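PDB 3IFR: carbohydrate kinase, FGGY from Rhodospirillum rubrum, which probably phosphorylates D-xylulose as a xylulokinase of the FGGY carbohydrate kinase family. Local coordinates for residues S306-L311 against R377-A382; A48-A53 against S102-D107; V383-R388 against R480-F485. All blocks are in the same frame, centred on the assembly; numbering follows the deposited sequence.

How the contacts relate
Contacts 1 and 3 both use helix 372-397 and lie on the same side of the chain's centre, their centres about 13 Å apart; they touch where Glu381 meets Leu481. Contact 2 belongs to the N-terminal FGGY domain, its centre about 30 Å from that of contact 1 and 36 Å from that of contact 3. The chemistry follows the place. Contact 1 is buried, its side-chain contacts all apolar, leucine against leucine between antiparallel helices. Contact 3, partly buried, adds aromatic faces and a stacked guanidinium where two helices cross almost squarely. Contact 2, also buried, joins backbone to backbone through strand hydrogen bonds and has carboxylates held by arginines and a tryptophan N-H.

Contact 1. Residues S306-L311 against R377-A382; sequences SALNWL and RALLEA
Leu379 carries its CG anti to the backbone N (chi1 178°), which sends CD2 across to helix 306-311, while Leu308, with CG anti to its carbonyl carbon instead (chi1 -86°), reaches back with both methyls. The result is an antiparallel helix pair in the C-terminal domain of the FGGY kinase, whose clan is that of the actin-like ATPases: the axes of the two short segments run at 174° and approach to 10.6 Å. Leu308 and Leu379 lie opposite each other in register.

Methyl CD2 of Leu379 is the central probe. It sits 3.3 Å from Ala307 O; the approach is a methyl against an oxygen, which itself accepts the helix bond from Leu311 N. The same methyl lies 4.1 Å from Ala307 CB and 3.9 Å from Leu308 CD1, and thus rests against two adjacent residues. Leu311, one turn on, completes that setting: its side chain and that of Leu379 slide past each other in opposite directions, with Leu311 CD2 4.0 Å from Leu379 CB. All five touching residues are buried, as suits an interface whose side-chain contacts are all aliphatic.

Further partners place the pair in the domain. Trp416 of helix 414-424 packs on Leu308, and its NE1 bonds to Leu380 O; Trp376, one residue before segment 377-382, touches both Leu308 and Leu311. On the far side of helix 372-397, Arg377 NE forms a salt bridge with Glu381 OE2 at 2.8 Å, and Tyr478 OH bonds to that same oxygen.

Beside Leu379, the side chain of Leu380 meets Leu308 at about a right angle, and there Leu308 CD2 and Leu380 CD2 stand 3.5 Å apart, closer than two methyls usually pack.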
# COMPACT_ATOMS: atom_id res chain seq x y z
N SER A 306 -12.47 1.51 -8.67
CA SER A 306 -12.44 1.19 -10.10
C SER A 306 -13.74 0.50 -10.53
O SER A 306 -14.31 0.80 -11.58
CB SER A 306 -11.25 0.28 -10.40
OG SER A 306 -11.53 -1.03 -9.94
N ALA A 307 -14.23 -0.42 -9.72
CA ALA A 307 -15.46 -1.14 -10.06
C ALA A 307 -16.69 -0.23 -10.03
O ALA A 307 -17.65 -0.44 -10.77
CB ALA A 307 -15.64 -2.34 -9.16
N LEU A 308 -16.65 0.78 -9.17
CA LEU A 308 -17.73 1.75 -9.10
C LEU A 308 -17.67 2.71 -10.30
O LEU A 308 -18.71 3.11 -10.82
CB LEU A 308 -17.68 2.55 -7.79
CG LEU A 308 -18.37 1.92 -6.58
CD1 LEU A 308 -17.53 0.78 -6.01
CD2 LEU A 308 -18.62 2.98 -5.53
N ASN A 309 -16.47 3.08 -10.71
CA ASN A 309 -16.33 3.97 -11.83
C ASN A 309 -16.88 3.29 -13.10
O ASN A 309 -17.65 3.88 -13.85
CB ASN A 309 -14.86 4.38 -12.00
CG ASN A 309 -14.39 5.33 -10.91
OD1 ASN A 309 -15.11 6.25 -10.50
ND2 ASN A 309 -13.18 5.10 -10.40
N TRP A 310 -16.46 2.05 -13.31
CA TRP A 310 -17.04 1.21 -14.35
C TRP A 310 -18.56 1.31 -14.28
O TRP A 310 -19.20 1.78 -15.21
CB TRP A 310 -16.58 -0.24 -14.14
CG TRP A 310 -17.15 -1.21 -15.10
CD1 TRP A 310 -16.87 -1.30 -16.41
CD2 TRP A 310 -18.08 -2.25 -14.81
NE1 TRP A 310 -17.57 -2.33 -16.97
CE2 TRP A 310 -18.33 -2.93 -16.01
CE3 TRP A 310 -18.73 -2.69 -13.64
CZ2 TRP A 310 -19.21 -4.02 -16.10
CZ3 TRP A 310 -19.60 -3.77 -13.74
CH2 TRP A 310 -19.83 -4.43 -14.96
N LEU A 311 -19.15 0.91 -13.17
CA LEU A 311 -20.59 0.77 -13.13
C LEU A 311 -21.31 2.11 -13.21
O LEU A 311 -22.40 2.19 -13.77
CB LEU A 311 -21.05 -0.02 -11.91
CG LEU A 311 -22.57 -0.27 -11.88
CD1 LEU A 311 -23.05 -1.20 -13.02
CD2 LEU A 311 -23.01 -0.75 -10.51
N ARG A 377 -26.43 -0.32 -5.49
CA ARG A 377 -26.40 -0.75 -4.10
C ARG A 377 -25.74 -2.10 -3.94
O ARG A 377 -24.87 -2.29 -3.09
CB ARG A 377 -27.82 -0.82 -3.53
CG ARG A 377 -27.81 -1.36 -2.11
CD ARG A 377 -28.93 -0.79 -1.31
NE ARG A 377 -28.66 -0.99 0.10
CZ ARG A 377 -28.66 -0.02 1.02
NH1 ARG A 377 -28.93 1.24 0.68
NH2 ARG A 377 -28.40 -0.33 2.28
N ALA A 378 -26.13 -3.03 -4.81
CA ALA A 378 -25.61 -4.37 -4.76
C ALA A 378 -24.11 -4.31 -4.90
O ALA A 378 -23.40 -5.03 -4.22
CB ALA A 378 -26.20 -5.20 -5.88
N LEU A 379 -23.61 -3.43 -5.76
CA LEU A 379 -22.15 -3.31 -5.92
C LEU A 379 -21.55 -2.73 -4.66
O LEU A 379 -20.51 -3.20 -4.20
CB LEU A 379 -21.74 -2.46 -7.13
CG LEU A 379 -20.19 -2.36 -7.17
CD1 LEU A 379 -19.57 -3.75 -7.10
CD2 LEU A 379 -19.60 -1.55 -8.35
N LEU A 380 -22.21 -1.69 -4.12
CA LEU A 380 -21.73 -1.07 -2.89
C LEU A 380 -21.61 -2.12 -1.78
O LEU A 380 -20.60 -2.19 -1.08
CB LEU A 380 -22.65 0.04 -2.44
CG LEU A 380 -22.61 1.32 -3.26
CD1 LEU A 380 -23.23 2.50 -2.52
CD2 LEU A 380 -21.20 1.61 -3.66
N GLU A 381 -22.64 -2.95 -1.68
CA GLU A 381 -22.73 -3.93 -0.62
C GLU A 381 -21.72 -5.03 -0.85
O GLU A 381 -21.06 -5.49 0.10
CB GLU A 381 -24.14 -4.48 -0.57
CG GLU A 381 -25.15 -3.46 -0.09
CD GLU A 381 -26.56 -3.99 -0.05
OE1 GLU A 381 -26.80 -5.03 -0.73
OE2 GLU A 381 -27.41 -3.39 0.67
N ALA A 382 -21.59 -5.46 -2.11
CA ALA A 382 -20.59 -6.47 -2.43
C ALA A 382 -19.16 -6.01 -2.03
O ALA A 382 -18.40 -6.77 -1.43
CB ALA A 382 -20.66 -6.90 -3.92

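Contact 2. Residues A48-A53 against S102-D107; sequences AEEDPA and SIQQSD
The Gln104 amide and the Glu50 carboxylate are stacked, their planes 21° apart, although the two side chains cross at about a right angle. The touching is done by carbon: Glu50 CG lies 3.3 Å from Gln104 CD. Gln104 can turn its amide there because its chain bends at chi2 (-59°). Ser102 OG then donates to Gln104 OE1 at 2.7 Å, fixing the amide's rotation from within its own segment, and Trp55 NE1 holds Glu50 OE1. With an alanine at Gln104, Ser102 OG would probably lose this acceptor and the Glu50 carboxylate its stacked neighbour.

Beneath these groups the backbones form a two-stranded antiparallel ribbon, 49-50 against 102-103, in the N-terminal FGGY domain. Glu50 and Ser102 are its hydrogen-bonded pair, each N donating to the other's O at 2.8 Å, while Glu49 and Ile103 are the non-hydrogen-bonded pair. Pairing continues past the strand, since Gln104 N donates to Ala48 O at an N-H...O angle of 166°.

A type I turn from Gln104 to Asp107 then brings Asp107 round to Ala48, whose N reaches OD1 at 2.7 Å on the anti side, somewhat out of the carboxylate plane. Ala48 CB packs against the turn, 3.5 Å from Ser106 OG. On the face shared with Ile103, Glu49 OE2 forms salt bridges with Arg100 and Arg109; Arg109 also pairs with Asp107 OD1, which probably offsets the 5.3 Å approach of Glu49 OE2 to Asp107 OD1.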
# COMPACT_ATOMS: atom_id res chain seq x y z
N ALA A 48 6.09 -2.06 -16.47
CA ALA A 48 5.97 -0.82 -15.67
C ALA A 48 7.34 -0.41 -15.18
O ALA A 48 7.94 -1.08 -14.32
CB ALA A 48 5.04 -1.01 -14.49
N GLU A 49 7.86 0.68 -15.73
CA GLU A 49 9.24 1.06 -15.42
C GLU A 49 9.33 2.51 -15.02
O GLU A 49 8.53 3.32 -15.48
CB GLU A 49 10.15 0.80 -16.63
CG GLU A 49 10.19 -0.67 -17.03
CD GLU A 49 11.35 -1.06 -17.92
OE1 GLU A 49 11.82 -0.23 -18.74
OE2 GLU A 49 11.77 -2.22 -17.82
N GLU A 50 10.31 2.83 -14.16
CA GLU A 50 10.65 4.23 -13.93
C GLU A 50 12.15 4.52 -13.97
O GLU A 50 13.00 3.64 -13.94
CB GLU A 50 9.97 4.81 -12.68
CG GLU A 50 8.50 4.38 -12.55
CD GLU A 50 7.64 5.27 -11.63
OE1 GLU A 50 8.17 5.81 -10.63
OE2 GLU A 50 6.42 5.40 -11.90
N ASP A 51 12.46 5.80 -14.08
CA ASP A 51 13.82 6.24 -14.21
C ASP A 51 14.26 6.72 -12.85
O ASP A 51 13.79 7.77 -12.39
CB ASP A 51 13.81 7.41 -15.18
CG ASP A 51 15.20 7.95 -15.46
OD1 ASP A 51 16.16 7.42 -14.84
OD2 ASP A 51 15.32 8.90 -16.29
N PRO A 52 15.16 5.99 -12.19
CA PRO A 52 15.54 6.44 -10.83
C PRO A 52 16.17 7.84 -10.80
O PRO A 52 16.16 8.54 -9.78
CB PRO A 52 16.55 5.39 -10.36
CG PRO A 52 16.30 4.19 -11.21
CD PRO A 52 15.73 4.68 -12.53
N ALA A 53 16.67 8.28 -11.93
CA ALA A 53 17.24 9.61 -12.00
C ALA A 53 16.16 10.67 -11.93
O ALA A 53 16.40 11.77 -11.46
CB ALA A 53 18.10 9.78 -13.26
N SER A 102 14.13 1.16 -13.51
CA SER A 102 13.50 0.46 -12.40
C SER A 102 12.25 -0.26 -12.87
O SER A 102 11.42 0.31 -13.59
CB SER A 102 13.12 1.46 -11.31
OG SER A 102 12.17 0.91 -10.41
N ILE A 103 12.11 -1.50 -12.42
CA ILE A 103 10.89 -2.28 -12.66
C ILE A 103 9.98 -2.12 -11.43
O ILE A 103 10.35 -2.51 -10.32
CB ILE A 103 11.19 -3.79 -12.94
CG1 ILE A 103 12.25 -3.93 -14.06
CG2 ILE A 103 9.93 -4.51 -13.34
CD1 ILE A 103 12.86 -5.37 -14.24
N GLN A 104 8.80 -1.52 -11.65
CA GLN A 104 7.80 -1.25 -10.61
C GLN A 104 7.03 -2.50 -10.09
O GLN A 104 7.07 -3.55 -10.71
CB GLN A 104 6.82 -0.21 -11.14
CG GLN A 104 7.55 0.96 -11.72
CD GLN A 104 8.46 1.64 -10.67
OE1 GLN A 104 9.66 1.70 -10.84
NE2 GLN A 104 7.89 2.12 -9.60
N GLN A 105 6.33 -2.39 -8.96
CA GLN A 105 5.55 -3.55 -8.49
C GLN A 105 4.32 -3.88 -9.32
O GLN A 105 3.90 -5.01 -9.40
CB GLN A 105 5.20 -3.50 -7.00
CG GLN A 105 5.17 -2.14 -6.37
CD GLN A 105 4.37 -1.15 -7.16
OE1 GLN A 105 3.15 -1.29 -7.29
NE2 GLN A 105 5.04 -0.10 -7.66
N SER A 106 3.72 -2.91 -9.97
CA SER A 106 2.66 -3.29 -10.90
C SER A 106 3.16 -3.99 -12.17
O SER A 106 2.36 -4.37 -13.00
CB SER A 106 1.90 -2.05 -11.29
OG SER A 106 2.82 -1.06 -11.74
N ASP A 107 4.48 -4.16 -12.35
CA ASP A 107 4.98 -4.75 -13.59
C ASP A 107 4.51 -6.20 -13.73
O ASP A 107 4.42 -6.92 -12.73
CB ASP A 107 6.50 -4.67 -13.67
CG ASP A 107 7.07 -5.19 -15.01
OD1 ASP A 107 7.34 -4.36 -15.89
OD2 ASP A 107 7.25 -6.42 -15.16

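Contact 3. Residues V383-R388 against R480-F485; sequences VALAFR and RLYRDF
Helix segments 383-388 and 480-485 cross at -84°, with their axes 10.3 Å apart at the closest point and Leu385 CA 6.2 Å from Tyr482 CA. Leu385 enters between the two aromatic rings of 480-485. Its CB stands over the centre of the Phe485 face, 4.0 Å from the centroid and only 7° off the normal, a CH-pi contact. Farther out, CD1 meets Tyr482 CD1, and CD2 packs at 3.7 Å on Leu481 CG.

Arg388, extended from CG to NE with CG anti to the backbone N, runs over one face of Tyr482. Its guanidinium lies flat on the ring, planes 11° apart, with CZ 4.5 Å from the centroid and displaced toward the CB end, making an off-centre cation-pi stack. The edge of the same ring faces Leu385 O. Asp479, just before segment 480-485, forms a salt bridge with Arg388 NH2 and probably helps to hold the stacked group.

The crossing joins helix 475-496 to helix 372-397; helix 414-424 flanks it through Val423, which touches Leu385, and Pro345 and Tyr346 of a loop pack on Phe485.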
# COMPACT_ATOMS: atom_id res chain seq x y z
N VAL A 383 -18.80 -4.78 -2.34
CA VAL A 383 -17.46 -4.33 -1.98
C VAL A 383 -17.30 -4.40 -0.48
O VAL A 383 -16.28 -4.91 0.00
CB VAL A 383 -17.12 -2.93 -2.53
CG1 VAL A 383 -15.94 -2.29 -1.80
CG2 VAL A 383 -16.84 -3.05 -3.99
N ALA A 384 -18.30 -3.92 0.25
CA ALA A 384 -18.31 -4.00 1.73
C ALA A 384 -18.09 -5.43 2.18
O ALA A 384 -17.27 -5.70 3.05
CB ALA A 384 -19.63 -3.53 2.28
N LEU A 385 -18.85 -6.32 1.58
CA LEU A 385 -18.80 -7.73 1.90
C LEU A 385 -17.43 -8.35 1.72
O LEU A 385 -17.02 -9.22 2.51
CB LEU A 385 -19.78 -8.47 1.02
CG LEU A 385 -21.05 -9.02 1.64
CD1 LEU A 385 -21.32 -8.46 3.03
CD2 LEU A 385 -22.15 -8.73 0.64
N ALA A 386 -16.73 -7.94 0.67
CA ALA A 386 -15.37 -8.42 0.43
C ALA A 386 -14.45 -7.89 1.52
O ALA A 386 -13.52 -8.57 1.93
CB ALA A 386 -14.85 -8.01 -0.93
N PHE A 387 -14.70 -6.66 1.95
CA PHE A 387 -13.95 -6.10 3.06
C PHE A 387 -14.21 -6.92 4.32
O PHE A 387 -13.30 -7.23 5.06
CB PHE A 387 -14.29 -4.61 3.27
CG PHE A 387 -13.35 -3.68 2.57
CD1 PHE A 387 -12.01 -3.71 2.86
CD2 PHE A 387 -13.81 -2.79 1.60
CE1 PHE A 387 -11.13 -2.86 2.23
CE2 PHE A 387 -12.93 -1.93 0.97
CZ PHE A 387 -11.59 -1.97 1.29
N ARG A 388 -15.46 -7.26 4.56
CA ARG A 388 -15.80 -8.10 5.70
C ARG A 388 -15.02 -9.42 5.71
O ARG A 388 -14.50 -9.84 6.78
CB ARG A 388 -17.29 -8.38 5.73
CG ARG A 388 -17.72 -9.40 6.81
CD ARG A 388 -19.17 -9.23 7.21
NE ARG A 388 -19.73 -10.40 7.90
CZ ARG A 388 -20.99 -10.50 8.35
NH1 ARG A 388 -21.84 -9.50 8.18
NH2 ARG A 388 -21.40 -11.60 8.95
N ARG A 480 -26.93 -12.58 6.36
CA ARG A 480 -27.48 -13.45 5.32
C ARG A 480 -26.91 -13.07 3.96
O ARG A 480 -26.61 -13.95 3.15
CB ARG A 480 -29.00 -13.36 5.26
CG ARG A 480 -29.73 -14.08 6.40
CD ARG A 480 -31.29 -14.06 6.24
NE ARG A 480 -31.95 -13.10 7.13
CZ ARG A 480 -32.63 -12.03 6.71
NH1 ARG A 480 -33.18 -11.20 7.59
NH2 ARG A 480 -32.76 -11.79 5.41
N LEU A 481 -26.74 -11.78 3.70
CA LEU A 481 -26.13 -11.39 2.40
C LEU A 481 -24.74 -11.96 2.35
O LEU A 481 -24.36 -12.57 1.34
CB LEU A 481 -26.08 -9.89 2.16
CG LEU A 481 -25.79 -9.51 0.71
CD1 LEU A 481 -26.79 -10.15 -0.20
CD2 LEU A 481 -25.81 -7.99 0.54
N TYR A 482 -24.01 -11.81 3.45
CA TYR A 482 -22.65 -12.36 3.56
C TYR A 482 -22.63 -13.85 3.29
O TYR A 482 -21.79 -14.36 2.53
CB TYR A 482 -22.05 -12.10 4.93
CG TYR A 482 -20.63 -12.53 4.99
CD1 TYR A 482 -19.65 -11.76 4.39
CD2 TYR A 482 -20.25 -13.71 5.61
CE1 TYR A 482 -18.31 -12.14 4.41
CE2 TYR A 482 -18.91 -14.11 5.65
CZ TYR A 482 -17.94 -13.32 5.05
OH TYR A 482 -16.59 -13.67 5.05
N ARG A 483 -23.59 -14.55 3.88
CA ARG A 483 -23.71 -15.98 3.66
C ARG A 483 -24.00 -16.22 2.16
O ARG A 483 -23.36 -17.07 1.52
CB ARG A 483 -24.78 -16.56 4.60
CG ARG A 483 -25.59 -17.75 4.09
CD ARG A 483 -26.83 -18.04 5.00
NE ARG A 483 -27.92 -18.70 4.28
CZ ARG A 483 -28.85 -18.08 3.54
NH1 ARG A 483 -28.85 -16.75 3.42
NH2 ARG A 483 -29.80 -18.78 2.91
N ASP A 484 -24.90 -15.42 1.58
CA ASP A 484 -25.15 -15.55 0.14
C ASP A 484 -23.93 -15.31 -0.75
O ASP A 484 -23.66 -16.07 -1.65
CB ASP A 484 -26.28 -14.64 -0.30
CG ASP A 484 -27.62 -15.15 0.12
OD1 ASP A 484 -27.65 -16.13 0.91
OD2 ASP A 484 -28.63 -14.58 -0.33
N PHE A 485 -23.23 -14.22 -0.51
CA PHE A 485 -22.06 -13.82 -1.24
C PHE A 485 -21.05 -14.98 -1.24
O PHE A 485 -20.53 -15.39 -2.29
CB PHE A 485 -21.55 -12.59 -0.50
CG PHE A 485 -20.17 -12.17 -0.85
CD1 PHE A 485 -19.95 -11.27 -1.88
CD2 PHE A 485 -19.11 -12.57 -0.06
CE1 PHE A 485 -18.70 -10.85 -2.16
CE2 PHE A 485 -17.82 -12.14 -0.34
CZ PHE A 485 -17.60 -11.29 -1.40